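Local coordinates for CELL division control protein 6 (Pyrobaculum aerophilum, PDB 1FNN) that binds ADP and magnesium through an AAA+ ATPase module and is thought to take part in regulating the initiation of DNA replication, at residues K291-K302 / L373-I384. Sequence-based numbering, arbitrary orientation.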
# COMPACT_ATOMS: atom_id res chain seq x y z
N LYS A 291 23.53 -14.27 17.25
CA LYS A 291 22.85 -15.50 16.91
C LYS A 291 22.19 -16.14 18.12
O LYS A 291 21.03 -16.53 18.10
CB LYS A 291 23.72 -16.61 16.27
CG LYS A 291 24.25 -16.22 14.88
CD LYS A 291 24.88 -17.47 14.28
CE LYS A 291 25.25 -17.40 12.83
NZ LYS A 291 26.48 -16.61 12.58
N LEU A 292 22.90 -16.27 19.23
CA LEU A 292 22.41 -16.84 20.46
C LEU A 292 21.26 -15.97 20.99
O LEU A 292 20.27 -16.52 21.48
CB LEU A 292 23.54 -16.91 21.53
CG LEU A 292 24.66 -17.95 21.18
CD1 LEU A 292 25.86 -17.79 22.13
CD2 LEU A 292 24.10 -19.36 21.25
N PHE A 293 21.43 -14.66 20.94
CA PHE A 293 20.36 -13.78 21.41
C PHE A 293 19.12 -13.91 20.45
O PHE A 293 18.03 -13.97 20.99
CB PHE A 293 20.85 -12.34 21.33
CG PHE A 293 19.91 -11.38 22.03
CD1 PHE A 293 19.52 -11.58 23.33
CD2 PHE A 293 19.43 -10.29 21.32
CE1 PHE A 293 18.66 -10.70 23.97
CE2 PHE A 293 18.56 -9.40 21.95
CZ PHE A 293 18.18 -9.61 23.27
N LEU A 294 19.34 -14.02 19.15
CA LEU A 294 18.19 -14.20 18.26
C LEU A 294 17.53 -15.54 18.53
O LEU A 294 16.29 -15.63 18.75
CB LEU A 294 18.63 -14.09 16.80
CG LEU A 294 17.52 -14.38 15.75
CD1 LEU A 294 16.40 -13.34 15.89
CD2 LEU A 294 18.14 -14.32 14.36
N LEU A 295 18.35 -16.61 18.73
CA LEU A 295 17.79 -17.87 19.18
C LEU A 295 16.98 -17.70 20.45
O LEU A 295 15.89 -18.30 20.62
CB LEU A 295 18.84 -18.98 19.42
CG LEU A 295 18.35 -20.34 19.86
CD1 LEU A 295 17.24 -20.85 18.90
CD2 LEU A 295 19.50 -21.36 19.78
N ALA A 296 17.46 -16.89 21.40
CA ALA A 296 16.73 -16.73 22.64
C ALA A 296 15.33 -16.07 22.38
O ALA A 296 14.40 -16.26 23.18
CB ALA A 296 17.50 -15.75 23.54
N ILE A 297 15.32 -15.03 21.59
CA ILE A 297 14.06 -14.30 21.27
C ILE A 297 13.11 -15.31 20.63
O ILE A 297 11.94 -15.42 20.98
CB ILE A 297 14.39 -13.15 20.32
CG1 ILE A 297 15.19 -12.04 21.03
CG2 ILE A 297 13.09 -12.54 19.73
CD1 ILE A 297 15.77 -11.03 20.04
N VAL A 298 13.55 -16.08 19.65
CA VAL A 298 12.81 -17.17 19.07
C VAL A 298 12.25 -18.12 20.12
O VAL A 298 11.04 -18.49 20.05
CB VAL A 298 13.62 -17.96 18.04
CG1 VAL A 298 12.84 -19.24 17.64
CG2 VAL A 298 13.95 -17.15 16.80
N ARG A 299 13.04 -18.57 21.10
CA ARG A 299 12.54 -19.45 22.15
C ARG A 299 11.52 -18.83 23.09
O ARG A 299 10.48 -19.47 23.44
CB ARG A 299 13.70 -20.06 23.02
CG ARG A 299 14.47 -21.06 22.16
CD ARG A 299 15.28 -22.07 22.96
NE ARG A 299 16.09 -22.88 22.03
CZ ARG A 299 17.11 -23.64 22.43
NH1 ARG A 299 17.42 -23.68 23.72
NH2 ARG A 299 17.78 -24.34 21.52
N SER A 300 11.66 -17.58 23.48
CA SER A 300 10.69 -16.94 24.33
C SER A 300 9.33 -16.79 23.55
O SER A 300 8.31 -16.80 24.23
CB SER A 300 11.06 -15.54 24.77
OG SER A 300 12.38 -15.51 25.30
N LEU A 301 9.41 -16.46 22.29
CA LEU A 301 8.20 -16.20 21.49
C LEU A 301 7.44 -17.49 21.23
O LEU A 301 6.21 -17.54 21.32
CB LEU A 301 8.58 -15.53 20.16
CG LEU A 301 8.87 -14.04 20.17
CD1 LEU A 301 9.48 -13.63 18.84
CD2 LEU A 301 7.59 -13.21 20.47
N LYS A 302 8.15 -18.62 21.03
CA LYS A 302 7.55 -19.93 20.99
C LYS A 302 6.80 -20.29 22.27
O LYS A 302 5.74 -20.92 22.19
CB LYS A 302 8.60 -21.02 20.70
CG LYS A 302 8.92 -21.13 19.24
CD LYS A 302 10.27 -21.76 18.99
CE LYS A 302 10.20 -22.84 17.92
NZ LYS A 302 9.79 -24.13 18.56
N LEU A 373 8.51 -19.51 13.17
CA LEU A 373 9.59 -19.76 14.15
C LEU A 373 10.23 -21.13 14.12
O LEU A 373 11.45 -21.26 14.41
CB LEU A 373 9.03 -19.47 15.53
CG LEU A 373 8.51 -18.05 15.75
CD1 LEU A 373 8.00 -17.91 17.17
CD2 LEU A 373 9.60 -17.02 15.43
N ASP A 374 9.54 -22.15 13.60
CA ASP A 374 10.10 -23.50 13.60
C ASP A 374 11.23 -23.57 12.60
O ASP A 374 12.34 -23.99 12.97
CB ASP A 374 9.09 -24.64 13.37
CG ASP A 374 8.23 -24.82 14.59
OD1 ASP A 374 8.44 -24.16 15.63
OD2 ASP A 374 7.29 -25.64 14.54
N THR A 375 11.05 -22.89 11.48
CA THR A 375 12.07 -22.91 10.44
C THR A 375 13.21 -21.92 10.74
O THR A 375 14.38 -22.27 10.51
CB THR A 375 11.40 -22.63 9.09
OG1 THR A 375 10.78 -23.89 8.67
CG2 THR A 375 12.37 -22.22 8.00
N LEU A 376 12.90 -20.81 11.39
CA LEU A 376 13.95 -19.86 11.76
C LEU A 376 14.87 -20.51 12.80
O LEU A 376 16.07 -20.34 12.81
CB LEU A 376 13.29 -18.60 12.33
CG LEU A 376 14.26 -17.52 12.82
CD1 LEU A 376 15.31 -17.26 11.73
CD2 LEU A 376 13.58 -16.22 13.19
N GLU A 377 14.24 -21.04 13.83
CA GLU A 377 14.83 -21.80 14.89
C GLU A 377 15.74 -22.91 14.39
O GLU A 377 16.91 -22.95 14.84
CB GLU A 377 13.81 -22.42 15.86
CG GLU A 377 14.59 -23.04 17.04
CD GLU A 377 13.71 -23.70 18.06
OE1 GLU A 377 14.04 -23.72 19.26
OE2 GLU A 377 12.64 -24.23 17.71
N ALA A 378 15.37 -23.67 13.38
CA ALA A 378 16.21 -24.68 12.78
C ALA A 378 17.42 -24.08 12.07
O ALA A 378 18.50 -24.71 12.07
CB ALA A 378 15.41 -25.58 11.80
N VAL A 379 17.25 -23.02 11.30
CA VAL A 379 18.36 -22.46 10.55
C VAL A 379 19.40 -21.81 11.49
O VAL A 379 20.60 -22.03 11.30
CB VAL A 379 17.95 -21.41 9.51
CG1 VAL A 379 19.17 -20.80 8.85
CG2 VAL A 379 17.05 -22.04 8.45
N ILE A 380 18.89 -21.14 12.52
CA ILE A 380 19.81 -20.45 13.44
C ILE A 380 20.57 -21.48 14.27
O ILE A 380 21.80 -21.37 14.44
CB ILE A 380 19.10 -19.48 14.40
CG1 ILE A 380 18.14 -18.56 13.63
CG2 ILE A 380 20.19 -18.55 15.03
CD1 ILE A 380 17.33 -17.68 14.58
N THR A 381 19.87 -22.49 14.74
CA THR A 381 20.49 -23.60 15.48
C THR A 381 21.57 -24.30 14.66
O THR A 381 22.69 -24.59 15.16
CB THR A 381 19.39 -24.58 15.91
OG1 THR A 381 18.61 -23.93 16.92
CG2 THR A 381 19.89 -25.87 16.53
N LYS A 382 21.27 -24.57 13.39
CA LYS A 382 22.27 -25.15 12.51
C LYS A 382 23.54 -24.27 12.51
O LYS A 382 24.65 -24.81 12.41
CB LYS A 382 21.77 -25.27 11.08
CG LYS A 382 22.53 -26.13 10.11
CD LYS A 382 22.76 -25.51 8.75
CE LYS A 382 21.62 -24.71 8.16
NZ LYS A 382 21.95 -24.10 6.84
N LEU A 383 23.39 -22.97 12.22
CA LEU A 383 24.51 -22.06 12.14
C LEU A 383 25.29 -21.96 13.45
O LEU A 383 26.51 -21.88 13.39
CB LEU A 383 24.08 -20.66 11.69
CG LEU A 383 23.36 -20.65 10.32
CD1 LEU A 383 22.76 -19.26 10.07
CD2 LEU A 383 24.29 -21.02 9.17
N ILE A 384 24.63 -21.91 14.59
CA ILE A 384 25.32 -21.87 15.87
C ILE A 384 26.15 -23.15 16.09
O ILE A 384 27.33 -23.13 16.49
CB ILE A 384 24.32 -21.69 16.99
CG1 ILE A 384 23.66 -20.28 16.83
CG2 ILE A 384 25.00 -21.87 18.35
CD1 ILE A 384 22.53 -20.13 17.82
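L373 lays CD1 toward the C-terminal end of helix 288-304, 3.9 Å from both L301 CB and K302 CG, which marks the start of an antiparallel pairing: the axes of segments 291-302 and 373-384 approach to 9.9 Å, with 152° between their directions. Beside it, D374 OD1 forms a salt bridge with K302 NZ at 3.2 Å. L376 then presses CD2 on V298 CG2 (3.7 Å), and V298 enters as a knob among L373, L376, E377 and I380.

E377 is the reciprocal knob, among L295, V298, R299 and K302. With CG anti to the backbone N (chi1 -172°) and an extended chain beyond, it runs across helix 288-304, its CG against L295 CD1. Its carboxylate is shared: OE1 lies obliquely to the R299 guanidinium, a long 3.5 Å salt bridge from NE, and OE2 pairs with K302 NZ, although the modelled place of OE2 is less sure. R299 also pairs through NH1 with E324 of helix 311-324.

I380 drives CD1 into L294, tight at 3.5 Å from CD2. T381 OG1 hydrogen-bonds back to E377 O (2.9 Å), and both L295 methyls lie beside OG1. L383 CB meets K291 CE at 3.6 Å, the lysine's NZ going on to the carbonyls of I284 and L286. I384 sets CG1 alongside K291 CB and CD1 against L292 CD2 and L295 CD2.

Within the C-terminal winged-helix domain, apolar side chains thus mainly carry the join between its last helix and helix 288-304; the R299, K302, D374 and E377 network borders that core, D374-K302 being its firmer pair.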